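PDB 2C0H: mannan endo-1,4-beta-mannosidase from Mytilus edulis, which hydrolyses the internal beta-1,4 linkages of mannan backbones and of oligosaccharides from mannohexaose down to mannotetraose, but not those of mannotriose or mannobiose. Local coordinates for residues L5-T10 / K287-I292; N15-F20 / H346-F351; G218-V223 / T256-Q261; H279-F284 / K315-A320. The protein carries 3 engineered substitutions. All coordinates share one frame; numbering follows the deposited sequence.

Contact 1: residues L5-T10 / K287-I292. With SO4 (sulfate ion), chain B.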
loop_
_atom_site.group_PDB
_atom_site.type_symbol
_atom_site.label_atom_id
_atom_site.label_comp_id
_atom_site.label_asym_id
_atom_site.label_seq_id
_atom_site.Cartn_x
_atom_site.Cartn_y
_atom_site.Cartn_z
ATOM N N LEU A 5 -13.742 -7.762 4.950
ATOM C CA LEU A 5 -12.440 -8.241 4.496
ATOM C C LEU A 5 -11.612 -8.775 5.684
ATOM O O LEU A 5 -11.515 -8.113 6.733
ATOM C CB LEU A 5 -11.701 -7.112 3.773
ATOM C CG LEU A 5 -10.470 -7.455 2.939
ATOM C CD1 LEU A 5 -10.778 -8.460 1.847
ATOM C CD2 LEU A 5 -9.931 -6.193 2.324
ATOM N N SER A 6 -11.040 -9.970 5.536
ATOM C CA SER A 6 -10.192 -10.588 6.581
ATOM C C SER A 6 -9.053 -11.438 5.999
ATOM O O SER A 6 -9.039 -11.716 4.807
ATOM C CB SER A 6 -11.034 -11.445 7.535
ATOM O OG SER A 6 -11.640 -12.541 6.869
ATOM N N VAL A 7 -8.110 -11.842 6.856
ATOM C CA VAL A 7 -6.984 -12.706 6.467
ATOM C C VAL A 7 -7.081 -14.069 7.159
ATOM O O VAL A 7 -7.337 -14.129 8.369
ATOM C CB VAL A 7 -5.611 -12.091 6.868
ATOM C CG1 VAL A 7 -4.440 -13.026 6.511
ATOM C CG2 VAL A 7 -5.426 -10.749 6.244
ATOM N N SER A 8 -6.836 -15.140 6.409
ATOM C CA SER A 8 -6.673 -16.488 6.973
ATOM C C SER A 8 -5.377 -17.092 6.426
ATOM O O SER A 8 -5.313 -17.495 5.262
ATOM C CB SER A 8 -7.884 -17.361 6.615
ATOM O OG SER A 8 -7.628 -18.756 6.805
ATOM N N GLY A 9 -4.342 -17.149 7.261
ATOM C CA GLY A 9 -3.043 -17.659 6.841
ATOM C C GLY A 9 -2.479 -16.782 5.736
ATOM O O GLY A 9 -2.220 -15.604 5.965
ATOM N N THR A 10 -2.307 -17.358 4.546
ATOM C CA THR A 10 -1.787 -16.610 3.390
ATOM C C THR A 10 -2.860 -16.280 2.337
ATOM O O THR A 10 -2.519 -15.882 1.224
ATOM C CB THR A 10 -0.607 -17.346 2.728
ATOM O OG1 THR A 10 -1.036 -18.632 2.267
ATOM C CG2 THR A 10 0.544 -17.531 3.723
ATOM N N LYS A 287 4.371 -15.807 5.726
ATOM C CA LYS A 287 3.264 -16.310 6.531
ATOM C C LYS A 287 2.028 -15.384 6.519
ATOM O O LYS A 287 1.103 -15.531 7.336
ATOM C CB LYS A 287 3.755 -16.537 7.960
ATOM C CG LYS A 287 4.881 -17.528 8.060
ATOM C CD LYS A 287 5.240 -17.834 9.509
ATOM C CE LYS A 287 5.893 -16.646 10.180
ATOM N NZ LYS A 287 6.570 -17.007 11.471
ATOM N N LYS A 288 2.005 -14.421 5.594
ATOM C CA LYS A 288 0.847 -13.561 5.365
ATOM C C LYS A 288 0.637 -13.538 3.867
ATOM O O LYS A 288 1.580 -13.882 3.150
ATOM C CB LYS A 288 1.109 -12.116 5.807
ATOM C CG LYS A 288 1.605 -11.931 7.221
ATOM C CD LYS A 288 1.810 -10.432 7.476
ATOM C CE LYS A 288 2.629 -10.153 8.723
ATOM N NZ LYS A 288 1.842 -10.612 9.892
ATOM N N PRO A 289 -0.558 -13.104 3.419
ATOM C CA PRO A 289 -0.783 -12.937 1.982
ATOM C C PRO A 289 0.122 -11.876 1.404
ATOM O O PRO A 289 0.607 -11.013 2.126
ATOM C CB PRO A 289 -2.238 -12.486 1.893
ATOM C CG PRO A 289 -2.887 -12.835 3.215
ATOM C CD PRO A 289 -1.759 -12.737 4.190
ATOM N N MET A 290 0.348 -11.955 0.097
ATOM C CA MET A 290 1.101 -10.949 -0.616
ATOM C C MET A 290 0.332 -10.485 -1.843
ATOM O O MET A 290 -0.138 -11.307 -2.629
ATOM C CB MET A 290 2.458 -11.486 -1.063
ATOM C CG MET A 290 3.203 -10.550 -1.996
ATOM S SD MET A 290 4.902 -11.014 -2.197
ATOM C CE MET A 290 5.584 -10.334 -0.677
ATOM N N VAL A 291 0.235 -9.173 -1.978
ATOM C CA VAL A 291 -0.344 -8.513 -3.146
ATOM C C VAL A 291 0.815 -7.966 -3.977
ATOM O O VAL A 291 1.769 -7.393 -3.456
ATOM C CB VAL A 291 -1.273 -7.357 -2.700
ATOM C CG1 VAL A 291 -1.670 -6.500 -3.890
ATOM C CG2 VAL A 291 -2.519 -7.917 -1.984
ATOM N N ILE A 292 0.748 -8.143 -5.286
ATOM C CA ILE A 292 1.700 -7.471 -6.163
ATOM C C ILE A 292 1.085 -6.091 -6.477
ATOM O O ILE A 292 0.169 -5.971 -7.295
ATOM C CB ILE A 292 1.992 -8.313 -7.416
ATOM C CG1 ILE A 292 2.556 -9.697 -7.024
ATOM C CG2 ILE A 292 2.989 -7.584 -8.318
ATOM C CD1 ILE A 292 2.662 -10.692 -8.192
HETATM S S SO4 B . 7.290 -13.338 11.671
HETATM O O1 SO4 B . 6.427 -12.421 10.926
HETATM O O2 SO4 B . 8.114 -12.570 12.607
HETATM O O3 SO4 B . 8.195 -14.082 10.797
HETATM O O4 SO4 B . 6.463 -14.282 12.431
HETATM O O HOH W 1 -0.941 -14.568 -0.955
#
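Where Thr-10 passes Pro-289, the backbones are joined through a water that donates to Thr-10 O at 3.0 Å and accepts from Met-290 N. Pro-289, with no N-H to offer, lays its ring against the turn at Gly-9 and Thr-10. Pro-289 CD lies 3.4 Å from Gly-9 O, and at another corner of the ring Pro-289 CB sits 3.5 Å from Thr-10 O. Val-7 comes at the ring obliquely. With its CG1 anti to the backbone N (chi1 178°), that methyl reaches Pro-289 CD at 3.6 Å. The methyl of Thr-10, CG2, lies against the chain at Lys-287 and Lys-288, 3.8 Å from Lys-288 O. The lysine ends go elsewhere. Lys-287 NZ bonds O4 of a sulfate at 2.9 Å, an ion also held by the backbone N of Asp-243 and His-244, while Lys-288 NZ pairs with Asp-243 and bonds Leu-257 O. Gly-9 (phi 62°, psi -116°) and Thr-10 form the type II' turn of the hairpin 5-8/11-14. Val-7 also touches Met-220, and the whole is an N-terminal beta hairpin laid across the N-terminal end of a TIM barrel, where strand 290-294 begins.

Contact 2: residues N15-F20 / H346-F351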
loop_
_atom_site.group_PDB
_atom_site.type_symbol
_atom_site.label_atom_id
_atom_site.label_comp_id
_atom_site.label_asym_id
_atom_site.label_seq_id
_atom_site.Cartn_x
_atom_site.Cartn_y
_atom_site.Cartn_z
ATOM N N ASN A 15 -16.522 -11.838 3.696
ATOM C CA ASN A 15 -17.671 -12.559 4.266
ATOM C C ASN A 15 -17.396 -14.076 4.363
ATOM O O ASN A 15 -18.293 -14.902 4.149
ATOM C CB ASN A 15 -18.957 -12.271 3.478
ATOM C CG ASN A 15 -20.227 -12.667 4.250
ATOM O OD1 ASN A 15 -20.298 -12.514 5.476
ATOM N ND2 ASN A 15 -21.233 -13.165 3.533
ATOM N N GLY A 16 -16.143 -14.416 4.668
ATOM C CA GLY A 16 -15.718 -15.800 4.877
ATOM C C GLY A 16 -15.437 -16.620 3.632
ATOM O O GLY A 16 -15.205 -17.820 3.714
ATOM N N HIS A 17 -15.431 -15.975 2.467
ATOM C CA HIS A 17 -15.127 -16.669 1.216
ATOM C C HIS A 17 -13.809 -16.179 0.642
ATOM O O HIS A 17 -13.546 -14.996 0.719
ATOM C CB HIS A 17 -16.245 -16.419 0.218
ATOM C CG HIS A 17 -17.584 -16.875 0.703
ATOM N ND1 HIS A 17 -17.905 -18.207 0.826
ATOM C CD2 HIS A 17 -18.668 -16.185 1.121
ATOM C CE1 HIS A 17 -19.135 -18.319 1.294
ATOM N NE2 HIS A 17 -19.623 -17.106 1.475
ATOM N N HIS A 18 -13.010 -17.084 0.063
ATOM C CA HIS A 18 -11.703 -16.755 -0.551
ATOM C C HIS A 18 -11.899 -15.764 -1.705
ATOM O O HIS A 18 -12.739 -15.986 -2.582
ATOM C CB HIS A 18 -11.019 -18.053 -1.028
ATOM C CG HIS A 18 -9.629 -17.883 -1.550
ATOM N ND1 HIS A 18 -9.038 -18.809 -2.387
ATOM C CD2 HIS A 18 -8.699 -16.923 -1.339
ATOM C CE1 HIS A 18 -7.812 -18.417 -2.677
ATOM N NE2 HIS A 18 -7.578 -17.277 -2.053
ATOM N N ILE A 19 -11.164 -14.653 -1.659
ATOM C CA ILE A 19 -11.198 -13.616 -2.721
ATOM C C ILE A 19 -9.784 -13.270 -3.208
ATOM O O ILE A 19 -8.782 -13.617 -2.594
ATOM C CB ILE A 19 -11.966 -12.336 -2.277
ATOM C CG1 ILE A 19 -11.238 -11.610 -1.126
ATOM C CG2 ILE A 19 -13.431 -12.685 -1.943
ATOM C CD1 ILE A 19 -10.193 -10.608 -1.610
ATOM N N PHE A 20 -9.732 -12.572 -4.337
ATOM C CA PHE A 20 -8.504 -12.044 -4.895
ATOM C C PHE A 20 -8.755 -10.585 -5.227
ATOM O O PHE A 20 -9.794 -10.281 -5.841
ATOM C CB PHE A 20 -8.184 -12.801 -6.192
ATOM C CG PHE A 20 -6.910 -12.365 -6.867
ATOM C CD1 PHE A 20 -5.667 -12.913 -6.530
ATOM C CD2 PHE A 20 -6.965 -11.426 -7.890
ATOM C CE1 PHE A 20 -4.492 -12.524 -7.186
ATOM C CE2 PHE A 20 -5.787 -11.023 -8.547
ATOM C CZ PHE A 20 -4.563 -11.563 -8.197
ATOM N N HIS A 346 -9.149 -19.621 -7.945
ATOM C CA HIS A 346 -8.233 -19.222 -6.866
ATOM C C HIS A 346 -8.821 -18.035 -6.092
ATOM O O HIS A 346 -8.118 -17.095 -5.727
ATOM C CB HIS A 346 -6.860 -18.865 -7.419
ATOM C CG HIS A 346 -6.091 -20.033 -7.941
ATOM N ND1 HIS A 346 -6.181 -20.459 -9.246
ATOM C CD2 HIS A 346 -5.179 -20.837 -7.344
ATOM C CE1 HIS A 346 -5.377 -21.491 -9.426
ATOM N NE2 HIS A 346 -4.755 -21.741 -8.290
ATOM N N GLY A 347 -10.119 -18.114 -5.843
ATOM C CA GLY A 347 -10.831 -17.068 -5.116
ATOM C C GLY A 347 -11.717 -16.229 -6.007
ATOM O O GLY A 347 -11.437 -16.062 -7.192
ATOM N N GLN A 348 -12.793 -15.711 -5.431
ATOM C CA GLN A 348 -13.749 -14.884 -6.159
ATOM C C GLN A 348 -13.147 -13.525 -6.460
ATOM O O GLN A 348 -12.545 -12.913 -5.610
ATOM C CB GLN A 348 -15.028 -14.673 -5.341
ATOM C CG GLN A 348 -15.873 -15.920 -5.137
ATOM C CD GLN A 348 -17.128 -15.639 -4.317
ATOM O OE1 GLN A 348 -17.541 -16.462 -3.482
ATOM N NE2 GLN A 348 -17.744 -14.477 -4.551
ATOM N N VAL A 349 -13.341 -13.042 -7.676
ATOM C CA VAL A 349 -12.928 -11.704 -8.049
ATOM C C VAL A 349 -14.131 -10.751 -8.054
ATOM O O VAL A 349 -14.031 -9.599 -7.649
ATOM C CB VAL A 349 -12.272 -11.743 -9.437
ATOM C CG1 VAL A 349 -11.848 -10.349 -9.870
ATOM C CG2 VAL A 349 -11.084 -12.685 -9.433
ATOM N N GLN A 350 -15.276 -11.236 -8.531
ATOM C CA GLN A 350 -16.513 -10.470 -8.488
ATOM C C GLN A 350 -17.317 -10.912 -7.285
ATOM O O GLN A 350 -17.865 -12.011 -7.250
ATOM C CB GLN A 350 -17.309 -10.655 -9.783
ATOM C CG GLN A 350 -17.138 -9.523 -10.779
ATOM C CD GLN A 350 -15.715 -9.024 -10.881
ATOM O OE1 GLN A 350 -14.848 -9.698 -11.430
ATOM N NE2 GLN A 350 -15.465 -7.834 -10.342
ATOM N N PHE A 351 -17.343 -10.063 -6.269
ATOM C CA PHE A 351 -18.139 -10.314 -5.084
ATOM C C PHE A 351 -18.838 -9.026 -4.653
ATOM O O PHE A 351 -18.339 -7.925 -4.897
ATOM C CB PHE A 351 -17.266 -10.893 -3.966
ATOM C CG PHE A 351 -16.048 -10.064 -3.636
ATOM C CD1 PHE A 351 -16.086 -9.124 -2.616
ATOM C CD2 PHE A 351 -14.857 -10.233 -4.334
ATOM C CE1 PHE A 351 -14.969 -8.360 -2.308
ATOM C CE2 PHE A 351 -13.741 -9.469 -4.034
ATOM C CZ PHE A 351 -13.797 -8.525 -3.021
HETATM O O HOH W 2 -14.564 -18.063 -2.956
HETATM O O HOH W 3 -5.297 -16.306 -3.976
#
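Ile-19 and Gln-348 form a single beta bridge, and the touching parts, 17-20 and 346-351, run 105° apart, so the chains touch and part. Gln-348 is held on both sides of its backbone: its N donates to His-18 O at 2.9 Å, nearly straight at 162°, and its O takes Phe-20 N at 3.1 Å from above the carbonyl plane. A water also donates to His-18 O, which therefore accepts twice.

The imidazole of His-18 lies over the backbone of Gly-347, whose CA stands 3.9 Å from the ring centroid. Its chi1 of -174° sets the ring in this place, with CE1 3.3 Å from His-346 O and NE2 3.1 Å from a second water. Gly-347 packs tightly against the ring face, with no side chain in between. With the imidazole of His-18 cut back to an alanine, the CA of Gly-347 would probably lose its cover and the second water its ring partner. Farther along, Ile-19 crosses Phe-351 at about a right angle, CG2 over the ring face and 3.7 Å from CD2. Tyr-313 and Asn-60 brace the same join: the tyrosine hydroxyl bonds His-346 N and Gly-347 O, and the Asn-60 amide bonds Phe-20 O and Val-349 O.

Strand 17-25 thus holds the C-terminal tail through paired backbone bonds and CH-pi contacts, with no salt bridge between the two segments.

Contact 3: residues G218-V223 / T256-Q261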
loop_
_atom_site.group_PDB
_atom_site.type_symbol
_atom_site.label_atom_id
_atom_site.label_comp_id
_atom_site.label_asym_id
_atom_site.label_seq_id
_atom_site.Cartn_x
_atom_site.Cartn_y
_atom_site.Cartn_z
ATOM N N GLY A 218 -10.237 -4.655 13.240
ATOM C CA GLY A 218 -10.386 -5.532 12.073
ATOM C C GLY A 218 -9.816 -4.954 10.794
ATOM O O GLY A 218 -9.951 -5.566 9.725
ATOM N N ALA A 219 -9.159 -3.798 10.889
ATOM C CA ALA A 219 -8.613 -3.131 9.703
ATOM C C ALA A 219 -7.485 -3.920 9.044
ATOM O O ALA A 219 -6.678 -4.567 9.718
ATOM C CB ALA A 219 -8.100 -1.741 10.071
ATOM N N MET A 220 -7.431 -3.839 7.713
ATOM C CA MET A 220 -6.316 -4.340 6.944
ATOM C C MET A 220 -5.276 -3.238 6.807
ATOM O O MET A 220 -5.613 -2.109 6.440
ATOM C CB MET A 220 -6.791 -4.777 5.557
ATOM C CG MET A 220 -7.845 -5.853 5.572
ATOM S SD MET A 220 -7.215 -7.476 5.989
ATOM C CE MET A 220 -7.432 -7.548 7.767
ATOM N N VAL A 221 -4.036 -3.560 7.167
ATOM C CA VAL A 221 -2.887 -2.642 7.094
ATOM C C VAL A 221 -1.704 -3.292 6.341
ATOM O O VAL A 221 -1.368 -4.456 6.549
ATOM C CB VAL A 221 -2.420 -2.222 8.513
ATOM C CG1 VAL A 221 -1.288 -1.215 8.436
ATOM C CG2 VAL A 221 -3.574 -1.647 9.319
ATOM N N THR A 222 -1.060 -2.521 5.465
ATOM C CA THR A 222 0.088 -2.990 4.717
ATOM C C THR A 222 1.131 -1.860 4.519
ATOM O O THR A 222 0.968 -0.761 5.060
ATOM C CB THR A 222 -0.376 -3.601 3.364
ATOM O OG1 THR A 222 0.719 -4.270 2.726
ATOM C CG2 THR A 222 -0.906 -2.539 2.432
ATOM N N VAL A 223 2.208 -2.168 3.794
ATOM C CA VAL A 223 3.240 -1.223 3.333
ATOM C C VAL A 223 3.624 -1.621 1.913
ATOM O O VAL A 223 3.838 -2.786 1.653
ATOM C CB VAL A 223 4.502 -1.281 4.211
ATOM C CG1 VAL A 223 5.643 -0.423 3.628
ATOM C CG2 VAL A 223 4.179 -0.829 5.603
ATOM N N THR A 256 1.624 -4.890 13.705
ATOM C CA THR A 256 2.037 -5.822 12.662
ATOM C C THR A 256 1.133 -5.638 11.438
ATOM O O THR A 256 0.019 -5.131 11.546
ATOM C CB THR A 256 1.929 -7.273 13.165
ATOM O OG1 THR A 256 0.603 -7.507 13.675
ATOM C CG2 THR A 256 2.960 -7.525 14.285
ATOM N N LEU A 257 1.637 -6.030 10.274
ATOM C CA LEU A 257 0.865 -5.879 9.044
ATOM C C LEU A 257 -0.109 -7.034 8.875
ATOM O O LEU A 257 0.105 -8.127 9.417
ATOM C CB LEU A 257 1.807 -5.825 7.834
ATOM C CG LEU A 257 2.905 -4.757 7.836
ATOM C CD1 LEU A 257 3.653 -4.810 6.500
ATOM C CD2 LEU A 257 2.343 -3.376 8.089
ATOM N N SER A 258 -1.167 -6.783 8.106
ATOM C CA SER A 258 -2.165 -7.793 7.743
ATOM C C SER A 258 -1.691 -8.599 6.553
ATOM O O SER A 258 -1.850 -9.811 6.517
ATOM C CB SER A 258 -3.481 -7.114 7.377
ATOM O OG SER A 258 -3.925 -6.238 8.407
ATOM N N PHE A 259 -1.162 -7.900 5.555
ATOM C CA PHE A 259 -0.610 -8.530 4.370
ATOM C C PHE A 259 0.559 -7.714 3.833
ATOM O O PHE A 259 0.765 -6.562 4.223
ATOM C CB PHE A 259 -1.679 -8.830 3.289
ATOM C CG PHE A 259 -2.385 -7.627 2.721
ATOM C CD1 PHE A 259 -1.831 -6.915 1.666
ATOM C CD2 PHE A 259 -3.653 -7.252 3.182
ATOM C CE1 PHE A 259 -2.486 -5.814 1.120
ATOM C CE2 PHE A 259 -4.322 -6.164 2.630
ATOM C CZ PHE A 259 -3.729 -5.439 1.597
ATOM N N TYR A 260 1.352 -8.348 2.989
ATOM C CA TYR A 260 2.532 -7.735 2.378
ATOM C C TYR A 260 2.140 -7.236 0.995
ATOM O O TYR A 260 1.177 -7.710 0.389
ATOM C CB TYR A 260 3.680 -8.746 2.263
ATOM C CG TYR A 260 4.214 -9.302 3.583
ATOM C CD1 TYR A 260 4.788 -8.461 4.529
ATOM C CD2 TYR A 260 4.150 -10.642 3.863
ATOM C CE1 TYR A 260 5.291 -8.956 5.719
ATOM C CE2 TYR A 260 4.652 -11.151 5.058
ATOM C CZ TYR A 260 5.214 -10.304 5.968
ATOM O OH TYR A 260 5.702 -10.819 7.146
ATOM N N GLN A 261 2.873 -6.241 0.535
ATOM C CA GLN A 261 2.657 -5.662 -0.782
ATOM C C GLN A 261 4.027 -5.380 -1.369
ATOM O O GLN A 261 4.882 -4.764 -0.714
ATOM C CB GLN A 261 1.853 -4.373 -0.663
ATOM C CG GLN A 261 1.544 -3.734 -2.007
ATOM C CD GLN A 261 1.113 -2.292 -1.910
ATOM O OE1 GLN A 261 1.399 -1.487 -2.804
ATOM N NE2 GLN A 261 0.398 -1.954 -0.852
HETATM O O HOH W 4 4.957 -5.412 2.527
#
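The ring of Phe-259 has Thr-222 on one face, the threonine CB 3.8 Å above the plane and displaced toward the rim. Met-220 CB approaches the same ring obliquely, at CE2. The Tyr-260 ring has a water at its edge, in plane. The side chain of Gln-261 crosses that of Thr-222 at about a right angle, with NE2 3.6 Å from Thr-222 CG2; its OE1 bonds His-263, and NE2 makes a weak bond to Asp-159.

The polar links rely heavily on side chains. Ser-258 OG accepts from Val-221 N at 3.0 Å and 167°, while Ser-258 N donates to Val-221 O at 2.8 Å, in the carbonyl plane, so one serine grips both ends of one valine. Thr-222 OG1, placed anti to its own N by a chi1 of -170°, donates to Phe-259 O at 2.7 Å from above the carbonyl plane. Farther on, Val-223 O and Gln-261 O face each other as two acceptors, and the water joins Val-223 O to Gln-261 N. Beyond the backbone, Leu-257 CD2 packs on Val-223 CG2 at 4.0 Å. The same methyl also meets Val-221, beneath helices 198-215 and 243-250.

These are neighbouring parallel strands of a beta-alpha-beta unit in the TIM barrel, and the side chain of Gln-261 lies about 5 Å from that of Glu-294, the probable nucleophile. Hydroxyls and a water stand in for part of the regular parallel ladder, yet Val-223 N stays buried without a partner.

Contact 4: residues H279-F284 / K315-A320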
loop_
_atom_site.group_PDB
_atom_site.type_symbol
_atom_site.label_atom_id
_atom_site.label_comp_id
_atom_site.label_asym_id
_atom_site.label_seq_id
_atom_site.Cartn_x
_atom_site.Cartn_y
_atom_site.Cartn_z
ATOM N N HIS A 279 8.823 -16.510 -9.698
ATOM C CA HIS A 279 8.643 -17.551 -8.681
ATOM C C HIS A 279 7.197 -17.623 -8.218
ATOM O O HIS A 279 6.439 -16.655 -8.339
ATOM C CB HIS A 279 9.513 -17.251 -7.448
ATOM C CG HIS A 279 10.967 -17.086 -7.745
ATOM N ND1 HIS A 279 11.825 -18.152 -7.891
ATOM C CD2 HIS A 279 11.713 -15.972 -7.930
ATOM C CE1 HIS A 279 13.038 -17.702 -8.158
ATOM N NE2 HIS A 279 12.995 -16.382 -8.185
ATOM N N SER A 280 6.834 -18.756 -7.641
ATOM C CA SER A 280 5.576 -18.886 -6.922
ATOM C C SER A 280 5.703 -18.234 -5.546
ATOM O O SER A 280 6.812 -18.108 -5.015
ATOM C CB SER A 280 5.171 -20.357 -6.784
ATOM O OG SER A 280 4.836 -20.891 -8.066
ATOM N N PHE A 281 4.563 -17.811 -5.007
ATOM C CA PHE A 281 4.491 -17.201 -3.690
ATOM C C PHE A 281 5.265 -18.031 -2.654
ATOM O O PHE A 281 5.959 -17.470 -1.802
ATOM C CB PHE A 281 3.022 -17.044 -3.293
ATOM C CG PHE A 281 2.801 -16.679 -1.854
ATOM C CD1 PHE A 281 2.896 -15.377 -1.434
ATOM C CD2 PHE A 281 2.455 -17.656 -0.933
ATOM C CE1 PHE A 281 2.653 -15.042 -0.095
ATOM C CE2 PHE A 281 2.224 -17.335 0.392
ATOM C CZ PHE A 281 2.337 -16.031 0.808
ATOM N N SER A 282 5.138 -19.353 -2.714
ATOM C CA SER A 282 5.752 -20.231 -1.700
ATOM C C SER A 282 7.287 -20.174 -1.646
ATOM O O SER A 282 7.900 -20.526 -0.634
ATOM C CB SER A 282 5.282 -21.667 -1.896
ATOM O OG SER A 282 5.636 -22.133 -3.188
ATOM N N ASN A 283 7.926 -19.732 -2.720
ATOM C CA ASN A 283 9.383 -19.540 -2.741
ATOM C C ASN A 283 9.906 -18.579 -1.669
ATOM O O ASN A 283 11.044 -18.722 -1.211
ATOM C CB ASN A 283 9.796 -18.996 -4.116
ATOM C CG ASN A 283 11.277 -18.680 -4.218
ATOM O OD1 ASN A 283 11.677 -17.507 -4.241
ATOM N ND2 ASN A 283 12.099 -19.710 -4.309
ATOM N N PHE A 284 9.069 -17.612 -1.281
ATOM C CA PHE A 284 9.493 -16.493 -0.429
ATOM C C PHE A 284 9.311 -16.741 1.055
ATOM O O PHE A 284 9.736 -15.920 1.861
ATOM C CB PHE A 284 8.796 -15.207 -0.884
ATOM C CG PHE A 284 9.134 -14.827 -2.285
ATOM C CD1 PHE A 284 10.400 -14.372 -2.591
ATOM C CD2 PHE A 284 8.201 -14.943 -3.297
ATOM C CE1 PHE A 284 10.744 -14.035 -3.884
ATOM C CE2 PHE A 284 8.532 -14.603 -4.596
ATOM C CZ PHE A 284 9.797 -14.148 -4.892
ATOM N N LYS A 315 -0.468 -18.369 -8.993
ATOM C CA LYS A 315 0.762 -18.789 -8.329
ATOM C C LYS A 315 0.858 -18.438 -6.849
ATOM O O LYS A 315 1.957 -18.467 -6.297
ATOM C CB LYS A 315 1.988 -18.277 -9.094
ATOM C CG LYS A 315 2.035 -18.721 -10.552
ATOM C CD LYS A 315 2.097 -20.235 -10.700
ATOM C CE LYS A 315 2.519 -20.632 -12.110
ATOM N NZ LYS A 315 2.706 -22.094 -12.259
ATOM N N GLY A 316 -0.283 -18.156 -6.220
ATOM C CA GLY A 316 -0.376 -18.098 -4.759
ATOM C C GLY A 316 -0.424 -16.707 -4.188
ATOM O O GLY A 316 -0.414 -16.542 -2.960
ATOM N N TYR A 317 -0.422 -15.695 -5.045
ATOM C CA TYR A 317 -0.564 -14.313 -4.584
ATOM C C TYR A 317 -2.047 -13.947 -4.324
ATOM O O TYR A 317 -2.961 -14.668 -4.731
ATOM C CB TYR A 317 0.133 -13.346 -5.557
ATOM C CG TYR A 317 1.590 -13.709 -5.781
ATOM C CD1 TYR A 317 2.589 -13.279 -4.899
ATOM C CD2 TYR A 317 1.990 -14.531 -6.846
ATOM C CE1 TYR A 317 3.910 -13.625 -5.084
ATOM C CE2 TYR A 317 3.316 -14.870 -7.045
ATOM C CZ TYR A 317 4.291 -14.419 -6.167
ATOM O OH TYR A 317 5.624 -14.775 -6.342
ATOM N N SER A 318 -2.291 -12.856 -3.591
ATOM C CA SER A 318 -3.659 -12.517 -3.168
ATOM C C SER A 318 -4.229 -11.247 -3.805
ATOM O O SER A 318 -5.382 -10.856 -3.572
ATOM C CB SER A 318 -3.751 -12.414 -1.644
ATOM O OG SER A 318 -3.624 -13.691 -1.035
ATOM N N GLY A 319 -3.440 -10.619 -4.669
ATOM C CA GLY A 319 -3.915 -9.458 -5.373
ATOM C C GLY A 319 -2.911 -8.980 -6.393
ATOM O O GLY A 319 -1.747 -9.393 -6.381
ATOM N N ALA A 320 -3.409 -8.127 -7.288
ATOM C CA ALA A 320 -2.584 -7.517 -8.323
ATOM C C ALA A 320 -3.187 -6.154 -8.695
ATOM O O ALA A 320 -4.345 -6.065 -9.089
ATOM C CB ALA A 320 -2.517 -8.441 -9.517
HETATM O O HOH W 5 2.757 -20.522 -3.997
#
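Tyr-317 reaches from the connection between helix 305-314 and strand 319-322 of the TIM barrel to the 3-10 turn at Phe-281. From CB, a chi1 of -55° turns the ring under that turn. CD1 comes 4.1 Å from Phe-281 CD1, and CE1 lies against Phe-281 CA and CB; the CB sits almost over the ring centre, 11° off the normal. CZ lies 3.6 Å from Phe-281 N, and CE2 faces His-279 O. At the tip, OH donates to His-279 O at 2.9 Å from above the carbonyl plane, and the edge of Phe-284 meets that hydroxyl, CE2 3.4 Å from Tyr-317 OH. His-279 O takes a second bond from Trp-311. A phenylalanine here would probably leave His-279 O with the Trp-311 donor but without the tyrosine hydroxyl.

The rings of Phe-281 and Tyr-317 form an offset edge-to-face pair, the edge of Phe-281 turned to the tyrosine face with planes at 84°. Beside them, Phe-281 N donates to Lys-315 O at 3.0 Å, nearly along the C=O axis, and a water links that carbonyl to Ser-282 N. The carbonyl of Gly-316 covers a face of the Phe-281 ring, its O 3.4 Å from Phe-281 CG.

How the contacts relate
Contact 3 is the buried one, between neighbouring barrel strands, and contact 1 lies at the surface; contacts 2 and 4 are partly buried. Segment 287-292 ties three of them together: Pro-289 O probably bonds Tyr-260 N of contact 3, and Met-290 O probably bonds Ser-318 N of contact 4. Strands 17-25 and 319-322 are neighbours too, so Phe-20 of contact 2 packs on Gly-319 of contact 4. The chemistry follows place: the core pair combines side-chain hydroxyls with a backbone bond, aliphatic packing and a CH-pi contact, the tail and the loop of contacts 2 and 4 join backbone bonds with aromatic faces, and the outer hairpin rests on proline contacts and a water.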